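Local coordinates for protein exonuclease mut-7 homolog (Aedes aegypti, PDB 7JW2) that probably trims the 3' ends of Argonaute-bound microRNAs as a magnesium-dependent 3'-5' exoribonuclease, represented here by its exonuclease domain, at residues L128-E133 / V147-A152; F138-H143 / A152-L157; M63-V68 / A173-R178. One frame throughout, in Å; residues are numbered along the deposited sequence.

In the fold
Following the chain from the N terminus, strand 61-65 and the short helix 66-69 are the first elements to enter a contact, and their partner lies more than a hundred residues on: interaction 3 closes this longest loop by joining 63-68 to 173-178, the loop before helix 179-205. Both other contacts nest inside it. Interaction 1 ties helix 125-132 to the entry of helix 151-159, and interaction 2 ties the intervening loop to that same helix, so the two cross, share Ala152 and touch. Their centres lie about 8 Å apart. Interaction 3 sits on the opposite side of the chain's centre, about 30 Å from interaction 1 and about 32 Å from interaction 2, centre to centre.

Interaction 1 of 3, residues L128-E133 / V147-A152; sequences LWRHVE and VNQNLA
Trp129 and Gln149 meet because their first torsions aim them at each other: the indole trails away from its own backbone N (chi1 -169°), reaching out from helix 125-132, while Gln149 swings CG opposite its carbonyl carbon (chi1 -70°) and then runs extended across the ring. The result is a worked example of how a glutamine can cover an aromatic surface with its aliphatic part. Its CG stands 4.1 Å from the centroid of the six-membered ring of Trp129, only 7° off the ring normal, a CH-pi contact squarely over the face. The backbone follows closely, with Gln149 CA 3.4 Å from Trp129 CH2. At the rim of the indole, Val147 CG2 lies in the ring plane, 3.8 Å from Trp129 CZ2, and Asn150 O approaches near that plane, 3.3 Å from Trp129 CZ3. The inverse gamma turn centred on Gln149, closed by a weak bond from Asn150 N to Asn148 O, bends the chain around this end of the ring. Asn150 then starts helix 151-159 as its N-cap, its OD1 accepting from Asn153 N. Further out, the amide of Gln149 passes beside the CG of Arg130 and faces the carboxylate of Glu133, although which end of the amide points there is doubtful. Phe140 meets the indole with its ring plane turned steeply against it, and Leu154 and Leu157 also touch it. The chemistry is therefore divided: a buried indole held across this contact by dispersion and CH-pi packing, with the carbonyl at its hydrogen-bearing rim probably adding a weak electrostatic attraction, and the polar ends gathered at the surface.

Interaction 2 of 3, residues F138-H143 / A152-L157; sequences FRFPYH and ANLVRL
Phe140, its CG turned opposite its own carbonyl carbon, lays one face of its ring against Leu157, whose CB sits 4.1 Å from the ring centroid and 26° off the normal, a CH-pi contact. Leu154 reaches the far end of the same ring obliquely, its CD1 3.8 Å from Phe140 CE2. Beside this apolar patch runs the one hydrogen bond across the contact, from Tyr142 N to Leu157 O (3.0 Å, 149° at the hydrogen), the donor tilted 22° from the carbonyl plane. Pro141 CD lies against the same oxygen, 3.4 Å from Leu157 O, and Tyr142 CB lies equally close to Arg156 O. In return, Leu157 extends CD2 along the loop backbone to His143 CA.

The second shell fixes the ring that does the touching. Phe138 brings its edge over the opposite face of Phe140, with CE1 3.6 Å above the plane and over its centre. The loop also braces itself: Phe140 N donates to His143 ND1 at 2.7 Å, within the imidazole plane, and Arg139 CD lies over the face of that imidazole. On the helix, Arg156 NH1 bonds to Asn153 OD1 while its NE makes a salt bridge to Glu144. The carbonyl of Leu157, near the end of helix 151-159, thus takes an N-H from the loop that precedes the helix in the chain, on the helical flank of an RNase H-like exonuclease domain.

Interaction 3 of 3, residues M63-V68 / A173-R178; sequences MIDVMV and AQRPLR
Asp65 and Arg175 form the tight half of this contact, a two-pronged salt bridge gripped side-on. Arg175 NE donates to Asp65 OD2 at 2.8 Å, on the syn side of the carboxylate, and Arg175 NH2 to Asp65 OD1 at 2.9 Å with a fairly straight 160° at the hydrogen. The two planes are turned 58° apart, so NH2 meets OD1 from above the carboxylate, and Val68 N reaches that oxygen from the other face (3.1 Å). The guanidinium is itself sandwiched, with Met67 SD 3.3 Å above one face and Leu177 CD1 over the opposite one. Met67, bent at its last torsion (chi3 65°), also lays CE 3.3 Å from Ala173 O. Arg175 NH1 binds Gln174 O and Trp172 O, and NH2 has a further partner in Ser51 OG.

Toward solvent the fit slackens: exposed Val68 offers CG2 at 4.0 Å from Arg175 NE.

An aspartate that ends strand 61-65 and N-caps the short, weakly bonded helix 66-69 thus also anchors an arginine from the loop before helix 179-205, a bidentate salt bridge at the C-terminal end of a strand next to edge strand 12-15 in the mixed sheet of this RNase H-like exonuclease fold.

Interaction 1 of 3, residues L128-E133 / V147-A152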
loop_
_atom_site.group_PDB
_atom_site.type_symbol
_atom_site.label_atom_id
_atom_site.label_comp_id
_atom_site.label_asym_id
_atom_site.label_seq_id
_atom_site.Cartn_x
_atom_site.Cartn_y
_atom_site.Cartn_z
ATOM N N LEU A 128 23.275 -19.348 10.537
ATOM C CA LEU A 128 24.477 -18.528 10.524
ATOM C C LEU A 128 25.294 -18.746 11.792
ATOM O O LEU A 128 26.523 -18.849 11.735
ATOM C CB LEU A 128 24.097 -17.055 10.364
ATOM C CG LEU A 128 25.214 -16.011 10.407
ATOM C CD1 LEU A 128 26.148 -16.130 9.201
ATOM C CD2 LEU A 128 24.624 -14.604 10.498
ATOM N N TRP A 129 24.620 -18.825 12.942
ATOM C CA TRP A 129 25.278 -19.150 14.204
ATOM C C TRP A 129 26.072 -20.444 14.095
ATOM O O TRP A 129 27.266 -20.483 14.416
ATOM C CB TRP A 129 24.213 -19.255 15.296
ATOM C CG TRP A 129 24.709 -19.335 16.701
ATOM C CD1 TRP A 129 26.002 -19.477 17.130
ATOM C CD2 TRP A 129 23.901 -19.262 17.873
ATOM N NE1 TRP A 129 26.039 -19.503 18.509
ATOM C CE2 TRP A 129 24.761 -19.379 18.986
ATOM C CE3 TRP A 129 22.528 -19.120 18.090
ATOM C CZ2 TRP A 129 24.288 -19.346 20.297
ATOM C CZ3 TRP A 129 22.060 -19.091 19.394
ATOM C CH2 TRP A 129 22.941 -19.200 20.479
ATOM N N ARG A 130 25.427 -21.510 13.622
ATOM C CA ARG A 130 26.101 -22.800 13.517
ATOM C C ARG A 130 27.250 -22.754 12.521
ATOM O O ARG A 130 28.260 -23.445 12.702
ATOM C CB ARG A 130 25.093 -23.884 13.130
ATOM C CG ARG A 130 24.181 -24.305 14.279
ATOM C CD ARG A 130 22.932 -25.029 13.797
ATOM N NE ARG A 130 23.137 -25.703 12.520
ATOM C CZ ARG A 130 22.155 -26.158 11.748
ATOM N NH1 ARG A 130 20.890 -26.016 12.126
ATOM N NH2 ARG A 130 22.436 -26.761 10.599
ATOM N N HIS A 131 27.127 -21.928 11.481
ATOM C CA HIS A 131 28.165 -21.845 10.461
ATOM C C HIS A 131 29.415 -21.156 10.997
ATOM O O HIS A 131 30.536 -21.645 10.807
ATOM C CB HIS A 131 27.622 -21.108 9.236
ATOM C CG HIS A 131 28.521 -21.171 8.041
ATOM N ND1 HIS A 131 29.488 -20.222 7.784
ATOM C CD2 HIS A 131 28.596 -22.070 7.031
ATOM C CE1 HIS A 131 30.126 -20.537 6.670
ATOM N NE2 HIS A 131 29.602 -21.652 6.192
ATOM N N VAL A 132 29.243 -20.019 11.671
ATOM C CA VAL A 132 30.395 -19.250 12.138
ATOM C C VAL A 132 31.053 -19.880 13.359
ATOM O O VAL A 132 32.247 -19.643 13.598
ATOM C CB VAL A 132 29.991 -17.794 12.432
ATOM C CG1 VAL A 132 29.313 -17.166 11.207
ATOM C CG2 VAL A 132 29.094 -17.720 13.662
ATOM N N GLU A 133 30.308 -20.692 14.122
ATOM C CA GLU A 133 30.865 -21.441 15.247
ATOM C C GLU A 133 32.072 -22.264 14.835
ATOM O O GLU A 133 32.947 -22.553 15.660
ATOM C CB GLU A 133 29.807 -22.388 15.818
ATOM C CG GLU A 133 29.143 -21.953 17.086
ATOM C CD GLU A 133 28.354 -23.083 17.714
ATOM O OE1 GLU A 133 28.230 -23.110 18.954
ATOM O OE2 GLU A 133 27.862 -23.955 16.962
ATOM N N VAL A 147 26.744 -22.157 25.012
ATOM C CA VAL A 147 25.410 -21.791 25.460
ATOM C C VAL A 147 24.378 -22.548 24.629
ATOM O O VAL A 147 24.649 -22.997 23.508
ATOM C CB VAL A 147 25.181 -20.270 25.377
ATOM C CG1 VAL A 147 26.224 -19.514 26.207
ATOM C CG2 VAL A 147 25.198 -19.800 23.922
ATOM N N ASN A 148 23.183 -22.715 25.198
ATOM C CA ASN A 148 22.067 -23.256 24.435
ATOM C C ASN A 148 21.785 -22.345 23.249
ATOM O O ASN A 148 21.899 -21.121 23.352
ATOM C CB ASN A 148 20.826 -23.377 25.315
ATOM C CG ASN A 148 20.935 -24.500 26.319
ATOM O OD1 ASN A 148 21.716 -25.436 26.139
ATOM N ND2 ASN A 148 20.147 -24.416 27.385
ATOM N N GLN A 149 21.423 -22.944 22.116
ATOM C CA GLN A 149 21.282 -22.188 20.869
ATOM C C GLN A 149 19.850 -21.671 20.715
ATOM O O GLN A 149 19.069 -22.129 19.880
ATOM C CB GLN A 149 21.705 -23.040 19.677
ATOM C CG GLN A 149 23.202 -23.306 19.603
ATOM C CD GLN A 149 23.673 -23.650 18.200
ATOM O OE1 GLN A 149 24.810 -23.353 17.826
ATOM N NE2 GLN A 149 22.797 -24.272 17.413
ATOM N N ASN A 150 19.517 -20.687 21.547
ATOM C CA ASN A 150 18.250 -19.967 21.469
ATOM C C ASN A 150 18.516 -18.481 21.256
ATOM O O ASN A 150 19.654 -18.014 21.342
ATOM C CB ASN A 150 17.401 -20.198 22.729
ATOM C CG ASN A 150 18.142 -19.869 24.013
ATOM O OD1 ASN A 150 18.692 -18.777 24.175
ATOM N ND2 ASN A 150 18.159 -20.823 24.940
ATOM N N LEU A 151 17.445 -17.728 20.974
ATOM C CA LEU A 151 17.619 -16.321 20.624
ATOM C C LEU A 151 18.120 -15.506 21.812
ATOM O O LEU A 151 18.947 -14.601 21.644
ATOM C CB LEU A 151 16.311 -15.738 20.072
ATOM C CG LEU A 151 16.348 -14.246 19.742
ATOM C CD1 LEU A 151 17.367 -13.963 18.641
ATOM C CD2 LEU A 151 14.963 -13.727 19.340
ATOM N N ALA A 152 17.649 -15.814 23.023
ATOM C CA ALA A 152 18.091 -15.049 24.183
ATOM C C ALA A 152 19.600 -15.145 24.363
ATOM O O ALA A 152 20.259 -14.153 24.694
ATOM C CB ALA A 152 17.375 -15.539 25.440
#

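Interaction 2 of 3, residues F138-H143 / A152-L157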
loop_
_atom_site.group_PDB
_atom_site.type_symbol
_atom_site.label_atom_id
_atom_site.label_comp_id
_atom_site.label_asym_id
_atom_site.label_seq_id
_atom_site.Cartn_x
_atom_site.Cartn_y
_atom_site.Cartn_z
ATOM N N PHE A 138 36.713 -17.208 15.158
ATOM C CA PHE A 138 35.531 -16.381 15.363
ATOM C C PHE A 138 35.213 -16.240 16.845
ATOM O O PHE A 138 35.083 -17.237 17.564
ATOM C CB PHE A 138 34.333 -16.978 14.627
ATOM C CG PHE A 138 33.087 -16.133 14.706
ATOM C CD1 PHE A 138 32.259 -16.178 15.822
ATOM C CD2 PHE A 138 32.740 -15.295 13.657
ATOM C CE1 PHE A 138 31.129 -15.400 15.889
ATOM C CE2 PHE A 138 31.595 -14.516 13.718
ATOM C CZ PHE A 138 30.793 -14.568 14.831
ATOM N N ARG A 139 35.055 -14.996 17.295
ATOM C CA ARG A 139 34.671 -14.703 18.671
ATOM C C ARG A 139 33.501 -13.728 18.678
ATOM O O ARG A 139 33.586 -12.646 18.096
ATOM C CB ARG A 139 35.836 -14.099 19.466
ATOM C CG ARG A 139 36.914 -15.081 19.902
ATOM C CD ARG A 139 36.343 -16.390 20.444
ATOM N NE ARG A 139 37.404 -17.277 20.921
ATOM C CZ ARG A 139 38.296 -17.873 20.133
ATOM N NH1 ARG A 139 38.260 -17.692 18.820
ATOM N NH2 ARG A 139 39.227 -18.658 20.659
ATOM N N PHE A 140 32.416 -14.098 19.356
ATOM C CA PHE A 140 31.365 -13.135 19.633
ATOM C C PHE A 140 31.914 -12.026 20.533
ATOM O O PHE A 140 32.842 -12.259 21.319
ATOM C CB PHE A 140 30.174 -13.828 20.295
ATOM C CG PHE A 140 29.345 -14.645 19.342
ATOM C CD1 PHE A 140 29.490 -16.021 19.271
ATOM C CD2 PHE A 140 28.415 -14.027 18.516
ATOM C CE1 PHE A 140 28.733 -16.772 18.390
ATOM C CE2 PHE A 140 27.646 -14.774 17.636
ATOM C CZ PHE A 140 27.804 -16.141 17.569
ATOM N N PRO A 141 31.385 -10.804 20.423
ATOM C CA PRO A 141 31.921 -9.698 21.238
ATOM C C PRO A 141 31.695 -9.880 22.724
ATOM O O PRO A 141 32.405 -9.268 23.533
ATOM C CB PRO A 141 31.171 -8.466 20.718
ATOM C CG PRO A 141 29.989 -8.998 19.947
ATOM C CD PRO A 141 30.334 -10.369 19.481
ATOM N N TYR A 142 30.705 -10.670 23.108
ATOM C CA TYR A 142 30.489 -10.997 24.508
ATOM C C TYR A 142 30.485 -12.509 24.583
ATOM O O TYR A 142 29.505 -13.123 25.009
ATOM C CB TYR A 142 29.195 -10.360 25.015
ATOM C CG TYR A 142 29.201 -8.874 24.776
ATOM C CD1 TYR A 142 29.746 -8.001 25.709
ATOM C CD2 TYR A 142 28.716 -8.344 23.583
ATOM C CE1 TYR A 142 29.783 -6.641 25.478
ATOM C CE2 TYR A 142 28.737 -6.994 23.346
ATOM C CZ TYR A 142 29.279 -6.138 24.288
ATOM O OH TYR A 142 29.301 -4.781 24.042
ATOM N N HIS A 143 31.592 -13.098 24.136
ATOM C CA HIS A 143 31.655 -14.529 23.891
ATOM C C HIS A 143 31.457 -15.311 25.177
ATOM O O HIS A 143 31.892 -14.897 26.255
ATOM C CB HIS A 143 32.995 -14.907 23.256
ATOM C CG HIS A 143 32.939 -16.158 22.433
ATOM N ND1 HIS A 143 32.719 -16.144 21.075
ATOM C CD2 HIS A 143 33.064 -17.462 22.776
ATOM C CE1 HIS A 143 32.707 -17.381 20.613
ATOM N NE2 HIS A 143 32.919 -18.200 21.626
ATOM N N ALA A 152 17.649 -15.814 23.023
ATOM C CA ALA A 152 18.091 -15.049 24.183
ATOM C C ALA A 152 19.600 -15.145 24.363
ATOM O O ALA A 152 20.259 -14.153 24.694
ATOM C CB ALA A 152 17.375 -15.539 25.440
ATOM N N ASN A 153 20.165 -16.326 24.140
ATOM C CA ASN A 153 21.610 -16.475 24.289
ATOM C C ASN A 153 22.360 -15.788 23.151
ATOM O O ASN A 153 23.445 -15.235 23.365
ATOM C CB ASN A 153 21.977 -17.953 24.372
ATOM C CG ASN A 153 21.584 -18.564 25.704
ATOM O OD1 ASN A 153 21.297 -17.844 26.660
ATOM N ND2 ASN A 153 21.563 -19.888 25.770
ATOM N N LEU A 154 21.803 -15.809 21.937
ATOM C CA LEU A 154 22.445 -15.106 20.830
ATOM C C LEU A 154 22.459 -13.600 21.064
ATOM O O LEU A 154 23.419 -12.913 20.696
ATOM C CB LEU A 154 21.736 -15.443 19.517
ATOM C CG LEU A 154 22.453 -14.985 18.254
ATOM C CD1 LEU A 154 23.937 -15.388 18.289
ATOM C CD2 LEU A 154 21.741 -15.562 17.030
ATOM N N VAL A 155 21.392 -13.061 21.657
ATOM C CA VAL A 155 21.371 -11.646 22.012
ATOM C C VAL A 155 22.490 -11.321 22.997
ATOM O O VAL A 155 23.188 -10.311 22.855
ATOM C CB VAL A 155 19.991 -11.256 22.572
ATOM C CG1 VAL A 155 20.060 -9.913 23.253
ATOM C CG2 VAL A 155 18.970 -11.205 21.436
ATOM N N ARG A 156 22.674 -12.161 24.017
ATOM C CA ARG A 156 23.746 -11.906 24.976
ATOM C C ARG A 156 25.115 -11.959 24.308
ATOM O O ARG A 156 25.959 -11.090 24.544
ATOM C CB ARG A 156 23.683 -12.903 26.127
ATOM C CG ARG A 156 24.478 -12.452 27.352
ATOM C CD ARG A 156 24.113 -13.289 28.555
ATOM N NE ARG A 156 24.544 -14.671 28.377
ATOM C CZ ARG A 156 23.722 -15.688 28.123
ATOM N NH1 ARG A 156 22.420 -15.477 28.008
ATOM N NH2 ARG A 156 24.207 -16.914 27.977
ATOM N N LEU A 157 25.345 -12.972 23.465
ATOM C CA LEU A 157 26.635 -13.116 22.792
ATOM C C LEU A 157 26.943 -11.925 21.895
ATOM O O LEU A 157 28.099 -11.503 21.789
ATOM C CB LEU A 157 26.655 -14.398 21.964
ATOM C CG LEU A 157 26.703 -15.718 22.726
ATOM C CD1 LEU A 157 26.229 -16.844 21.841
ATOM C CD2 LEU A 157 28.116 -15.980 23.191
#

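Interaction 3 of 3, residues M63-V68 / A173-R178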
loop_
_atom_site.group_PDB
_atom_site.type_symbol
_atom_site.label_atom_id
_atom_site.label_comp_id
_atom_site.label_asym_id
_atom_site.label_seq_id
_atom_site.Cartn_x
_atom_site.Cartn_y
_atom_site.Cartn_z
ATOM N N MET A 63 4.096 -3.632 13.640
ATOM C CA MET A 63 3.481 -4.785 14.289
ATOM C C MET A 63 2.081 -4.935 13.726
ATOM O O MET A 63 1.199 -4.134 14.061
ATOM C CB MET A 63 3.463 -4.605 15.802
ATOM C CG MET A 63 4.875 -4.481 16.338
ATOM S SD MET A 63 4.951 -4.317 18.122
ATOM C CE MET A 63 4.317 -2.680 18.345
ATOM N N ILE A 64 1.885 -5.926 12.853
ATOM C CA ILE A 64 0.572 -6.154 12.251
ATOM C C ILE A 64 -0.311 -6.861 13.271
ATOM O O ILE A 64 -0.012 -7.994 13.677
ATOM C CB ILE A 64 0.667 -6.986 10.964
ATOM C CG1 ILE A 64 1.665 -6.385 9.965
ATOM C CG2 ILE A 64 -0.746 -7.152 10.335
ATOM C CD1 ILE A 64 2.051 -7.393 8.892
ATOM N N ASP A 65 -1.408 -6.203 13.670
ATOM C CA ASP A 65 -2.377 -6.789 14.600
ATOM C C ASP A 65 -3.345 -7.621 13.772
ATOM O O ASP A 65 -4.271 -7.088 13.147
ATOM C CB ASP A 65 -3.102 -5.718 15.403
ATOM C CG ASP A 65 -3.979 -6.313 16.480
ATOM O OD1 ASP A 65 -4.401 -7.470 16.317
ATOM O OD2 ASP A 65 -4.213 -5.627 17.488
ATOM N N VAL A 66 -3.101 -8.930 13.728
ATOM C CA VAL A 66 -3.894 -9.788 12.860
ATOM C C VAL A 66 -5.304 -9.933 13.405
ATOM O O VAL A 66 -6.257 -10.127 12.643
ATOM C CB VAL A 66 -3.189 -11.146 12.697
ATOM C CG1 VAL A 66 -4.039 -12.111 11.883
ATOM C CG2 VAL A 66 -1.812 -10.941 12.025
ATOM N N MET A 67 -5.461 -9.833 14.726
ATOM C CA MET A 67 -6.779 -9.985 15.333
ATOM C C MET A 67 -7.701 -8.827 14.979
ATOM O O MET A 67 -8.903 -9.030 14.767
ATOM C CB MET A 67 -6.634 -10.100 16.851
ATOM C CG MET A 67 -6.076 -11.426 17.301
ATOM S SD MET A 67 -5.914 -11.524 19.102
ATOM C CE MET A 67 -7.621 -11.430 19.599
ATOM N N VAL A 68 -7.171 -7.608 14.912
ATOM C CA VAL A 68 -7.986 -6.404 14.754
ATOM C C VAL A 68 -8.068 -5.944 13.297
ATOM O O VAL A 68 -9.053 -5.319 12.881
ATOM C CB VAL A 68 -7.435 -5.281 15.657
ATOM C CG1 VAL A 68 -8.183 -3.969 15.437
ATOM C CG2 VAL A 68 -7.519 -5.694 17.130
ATOM N N ALA A 173 -3.630 -13.038 23.133
ATOM C CA ALA A 173 -4.985 -12.868 22.628
ATOM C C ALA A 173 -5.724 -11.715 23.292
ATOM O O ALA A 173 -6.784 -11.317 22.799
ATOM C CB ALA A 173 -5.784 -14.165 22.815
ATOM N N GLN A 174 -5.199 -11.167 24.385
ATOM C CA GLN A 174 -5.905 -10.077 25.041
ATOM C C GLN A 174 -5.777 -8.786 24.233
ATOM O O GLN A 174 -4.757 -8.533 23.582
ATOM C CB GLN A 174 -5.398 -9.893 26.468
ATOM C CG GLN A 174 -4.124 -9.094 26.609
ATOM C CD GLN A 174 -3.509 -9.251 27.991
ATOM O OE1 GLN A 174 -4.173 -9.696 28.923
ATOM N NE2 GLN A 174 -2.234 -8.908 28.125
ATOM N N ARG A 175 -6.851 -7.998 24.219
ATOM C CA ARG A 175 -6.860 -6.707 23.552
ATOM C C ARG A 175 -7.491 -5.671 24.476
ATOM O O ARG A 175 -8.552 -5.938 25.073
ATOM C CB ARG A 175 -7.617 -6.771 22.219
ATOM C CG ARG A 175 -6.882 -7.505 21.083
ATOM C CD ARG A 175 -5.560 -6.827 20.744
ATOM N NE ARG A 175 -4.879 -7.424 19.592
ATOM C CZ ARG A 175 -4.118 -8.515 19.673
ATOM N NH1 ARG A 175 -3.979 -9.134 20.844
ATOM N NH2 ARG A 175 -3.505 -8.993 18.597
ATOM N N PRO A 176 -6.873 -4.488 24.638
ATOM C CA PRO A 176 -5.574 -4.158 24.023
ATOM C C PRO A 176 -4.415 -4.903 24.659
ATOM O O PRO A 176 -4.478 -5.348 25.803
ATOM C CB PRO A 176 -5.427 -2.655 24.270
ATOM C CG PRO A 176 -6.335 -2.368 25.429
ATOM C CD PRO A 176 -7.471 -3.333 25.333
ATOM N N LEU A 177 -3.343 -5.060 23.894
ATOM C CA LEU A 177 -2.127 -5.592 24.471
ATOM C C LEU A 177 -1.520 -4.573 25.430
ATOM O O LEU A 177 -1.700 -3.360 25.283
ATOM C CB LEU A 177 -1.130 -5.954 23.365
ATOM C CG LEU A 177 -1.538 -7.126 22.459
ATOM C CD1 LEU A 177 -0.719 -7.122 21.163
ATOM C CD2 LEU A 177 -1.397 -8.455 23.181
ATOM N N ARG A 178 -0.793 -5.074 26.417
ATOM C CA ARG A 178 -0.120 -4.196 27.361
ATOM C C ARG A 178 1.142 -3.631 26.729
ATOM O O ARG A 178 1.737 -4.243 25.838
ATOM C CB ARG A 178 0.246 -4.941 28.646
ATOM C CG ARG A 178 -0.922 -5.550 29.407
ATOM C CD ARG A 178 -0.401 -6.321 30.600
ATOM N NE ARG A 178 -0.555 -7.762 30.435
ATOM C CZ ARG A 178 0.443 -8.613 30.210
ATOM N NH1 ARG A 178 1.709 -8.183 30.101
ATOM N NH2 ARG A 178 0.169 -9.907 30.085
#